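Citrate synthase (PDB 1O7X) belongs to the citrate synthase family of enzymes, with a largely helical fold, and is modelled as an assembly of two protein chains. Local coordinates at residues L130-Y135 against L158-R163. Sequence-based numbering, arbitrary orientation.
Sequences LVANVY and LASFAR
Tyr135 reaches across from helix 116-138 to the last turn of helix 152-161, a helix-helix contact within the predominantly alpha-helical citrate synthase fold. From CB, which leaves the helix toward the partner, the Tyr135 chain runs outward with CG anti to the backbone N (chi1 172°), which carries the ring across toward Ser160 and Phe161. CD2 of Tyr135 passes CB of Ser160 at 4.2 Å and, with CE2 of Tyr135, runs along the carbonyl of that residue: Ser160 O sits at the ring edge, near its plane, 3.7 Å from CE2 of Tyr135. Farther out, CE2 and CZ of Tyr135 approach CE2 of Phe161; the two rings meet obliquely, planes at 68° and centroids 5.8 Å apart. Phe325 adds an edge-to-face partner to Tyr135 and also meets Phe161, making an aromatic cluster.

One turn back, the two segments come closest, CA of Ala132 lying 4.9 Å from CA of Ser160. Small side chains permit this: CB of Ala132 lies 3.9 Å from CB of Ala159 and also touches Ser160 OG, which is hydrogen-bonded within its own helix to Phe156 O. No hydrogen bond joins the two segments directly, although Arg136 NE, just beyond Tyr135, bonds Ala159 O. At the tip, Tyr135 OH rests 3.8 Å from Phe161 CE2.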
ATOM      1  N   LEU A 130      13.385  -3.123 -12.536  1.00 27.19           N
ATOM      2  CA  LEU A 130      12.222  -2.256 -12.564  1.00 27.45           C
ATOM      3  C   LEU A 130      12.669  -0.816 -12.761  1.00 27.98           C
ATOM      4  O   LEU A 130      12.379  -0.163 -13.777  1.00 28.30           O
ATOM      5  CB  LEU A 130      11.321  -2.442 -11.343  1.00 27.99           C
ATOM      6  CG  LEU A 130      10.389  -3.671 -11.333  1.00 28.47           C
ATOM      7  CD1 LEU A 130       9.435  -3.678 -10.142  1.00 26.80           C
ATOM      8  CD2 LEU A 130       9.563  -3.770 -12.611  1.00 27.87           C
ATOM      9  N   VAL A 131      13.460  -0.317 -11.815  1.00 27.55           N
ATOM     10  CA  VAL A 131      13.985   1.039 -11.865  1.00 26.45           C
ATOM     11  C   VAL A 131      14.688   1.348 -13.171  1.00 27.86           C
ATOM     12  O   VAL A 131      14.462   2.384 -13.835  1.00 29.01           O
ATOM     13  CB  VAL A 131      14.921   1.225 -10.672  1.00 25.38           C
ATOM     14  CG1 VAL A 131      15.422   2.651 -10.575  1.00 26.50           C
ATOM     15  CG2 VAL A 131      14.156   0.850  -9.413  1.00 25.46           C
ATOM     16  N   ALA A 132      15.537   0.422 -13.631  1.00 27.85           N
ATOM     17  CA  ALA A 132      16.225   0.678 -14.901  1.00 27.79           C
ATOM     18  C   ALA A 132      15.196   0.887 -15.997  1.00 27.64           C
ATOM     19  O   ALA A 132      15.289   1.882 -16.719  1.00 26.51           O
ATOM     20  CB  ALA A 132      17.195  -0.455 -15.179  1.00 28.50           C
ATOM     21  N   ASN A 133      14.201  -0.014 -16.085  1.00 28.00           N
ATOM     22  CA  ASN A 133      13.191   0.060 -17.144  1.00 26.95           C
ATOM     23  C   ASN A 133      12.101   1.085 -17.009  1.00 25.90           C
ATOM     24  O   ASN A 133      11.526   1.503 -18.018  1.00 24.57           O
ATOM     25  CB  ASN A 133      12.640  -1.347 -17.393  1.00 27.55           C
ATOM     26  CG  ASN A 133      13.806  -2.108 -18.030  1.00 28.74           C
ATOM     27  OD1 ASN A 133      14.124  -1.785 -19.174  1.00 29.18           O
ATOM     28  ND2 ASN A 133      14.394  -3.018 -17.276  1.00 28.43           N
ATOM     29  N   VAL A 134      11.860   1.604 -15.812  1.00 26.14           N
ATOM     30  CA  VAL A 134      10.890   2.705 -15.671  1.00 26.85           C
ATOM     31  C   VAL A 134      11.569   3.910 -16.333  1.00 28.76           C
ATOM     32  O   VAL A 134      10.915   4.699 -17.013  1.00 30.01           O
ATOM     33  CB  VAL A 134      10.560   2.998 -14.211  1.00 26.12           C
ATOM     34  CG1 VAL A 134      10.022   4.415 -14.031  1.00 26.96           C
ATOM     35  CG2 VAL A 134       9.598   1.962 -13.661  1.00 25.11           C
ATOM     36  N   TYR A 135      12.887   4.032 -16.115  1.00 28.75           N
ATOM     37  CA  TYR A 135      13.656   5.063 -16.763  1.00 30.01           C
ATOM     38  C   TYR A 135      13.640   4.937 -18.284  1.00 31.23           C
ATOM     39  O   TYR A 135      13.346   5.920 -18.974  1.00 30.91           O
ATOM     40  CB  TYR A 135      15.111   5.009 -16.291  1.00 30.66           C
ATOM     41  CG  TYR A 135      16.024   5.935 -17.056  1.00 32.03           C
ATOM     42  CD1 TYR A 135      15.691   7.277 -17.202  1.00 32.86           C
ATOM     43  CD2 TYR A 135      17.192   5.488 -17.660  1.00 33.06           C
ATOM     44  CE1 TYR A 135      16.512   8.158 -17.877  1.00 33.08           C
ATOM     45  CE2 TYR A 135      18.014   6.358 -18.362  1.00 33.17           C
ATOM     46  CZ  TYR A 135      17.683   7.691 -18.445  1.00 33.27           C
ATOM     47  OH  TYR A 135      18.497   8.592 -19.101  1.00 33.91           O
ATOM     48  N   LEU A 158      24.520  -0.016 -16.547  1.00 40.15           N
ATOM     49  CA  LEU A 158      24.586  -0.599 -17.879  1.00 41.14           C
ATOM     50  C   LEU A 158      23.187  -0.776 -18.466  1.00 40.46           C
ATOM     51  O   LEU A 158      22.862  -0.474 -19.607  1.00 39.37           O
ATOM     52  CB  LEU A 158      25.320  -1.947 -17.852  1.00 42.62           C
ATOM     53  CG  LEU A 158      26.301  -2.275 -18.983  1.00 43.69           C
ATOM     54  CD1 LEU A 158      27.470  -1.292 -19.006  1.00 44.61           C
ATOM     55  CD2 LEU A 158      26.886  -3.679 -18.871  1.00 43.30           C
ATOM     56  N   ALA A 159      22.278  -1.243 -17.614  1.00 40.53           N
ATOM     57  CA  ALA A 159      20.896  -1.486 -17.993  1.00 39.68           C
ATOM     58  C   ALA A 159      20.253  -0.149 -18.328  1.00 40.15           C
ATOM     59  O   ALA A 159      19.567  -0.001 -19.340  1.00 39.98           O
ATOM     60  CB  ALA A 159      20.209  -2.212 -16.850  1.00 39.35           C
ATOM     61  N   SER A 160      20.512   0.829 -17.466  1.00 40.14           N
ATOM     62  CA  SER A 160      19.960   2.159 -17.627  1.00 41.21           C
ATOM     63  C   SER A 160      20.389   2.879 -18.888  1.00 42.82           C
ATOM     64  O   SER A 160      19.582   3.311 -19.710  1.00 43.01           O
ATOM     65  CB  SER A 160      20.336   3.000 -16.399  1.00 40.24           C
ATOM     66  OG  SER A 160      19.807   2.334 -15.257  1.00 40.31           O
ATOM     67  N   PHE A 161      21.702   3.058 -19.015  1.00 44.55           N
ATOM     68  CA  PHE A 161      22.226   3.814 -20.143  1.00 46.12           C
ATOM     69  C   PHE A 161      22.646   2.957 -21.316  1.00 48.00           C
ATOM     70  O   PHE A 161      22.559   3.461 -22.447  1.00 48.75           O
ATOM     71  CB  PHE A 161      23.393   4.685 -19.654  1.00 45.19           C
ATOM     72  CG  PHE A 161      22.969   5.529 -18.479  1.00 44.37           C
ATOM     73  CD1 PHE A 161      23.441   5.259 -17.217  1.00 44.07           C
ATOM     74  CD2 PHE A 161      22.090   6.582 -18.656  1.00 44.01           C
ATOM     75  CE1 PHE A 161      23.046   6.039 -16.141  1.00 44.34           C
ATOM     76  CE2 PHE A 161      21.698   7.350 -17.579  1.00 44.08           C
ATOM     77  CZ  PHE A 161      22.173   7.088 -16.311  1.00 43.40           C
ATOM     78  N   ALA A 162      23.105   1.727 -21.083  1.00 49.18           N
ATOM     79  CA  ALA A 162      23.561   0.907 -22.214  1.00 51.03           C
ATOM     80  C   ALA A 162      24.782   1.621 -22.796  1.00 52.68           C
ATOM     81  O   ALA A 162      24.948   1.945 -23.963  1.00 53.10           O
ATOM     82  CB  ALA A 162      22.457   0.701 -23.225  1.00 50.86           C
ATOM     83  N   ARG A 163      25.659   1.954 -21.873  1.00 54.59           N
ATOM     84  CA  ARG A 163      26.912   2.681 -21.997  1.00 56.02           C
ATOM     85  C   ARG A 163      27.768   2.177 -20.841  1.00 56.62           C
ATOM     86  O   ARG A 163      27.240   2.138 -19.719  1.00 57.34           O
ATOM     87  CB  ARG A 163      26.594   4.167 -21.904  1.00 56.91           C
ATOM     88  CG  ARG A 163      27.587   5.159 -21.359  1.00 58.32           C
ATOM     89  CD  ARG A 163      26.979   6.520 -21.023  1.00 59.39           C
ATOM     90  NE  ARG A 163      27.108   6.838 -19.607  1.00 60.98           N
ATOM     91  CZ  ARG A 163      26.245   7.387 -18.763  1.00 62.22           C
ATOM     92  NH1 ARG A 163      25.016   7.784 -19.108  1.00 62.21           N
ATOM     93  NH2 ARG A 163      26.599   7.571 -17.484  1.00 62.52           N
TER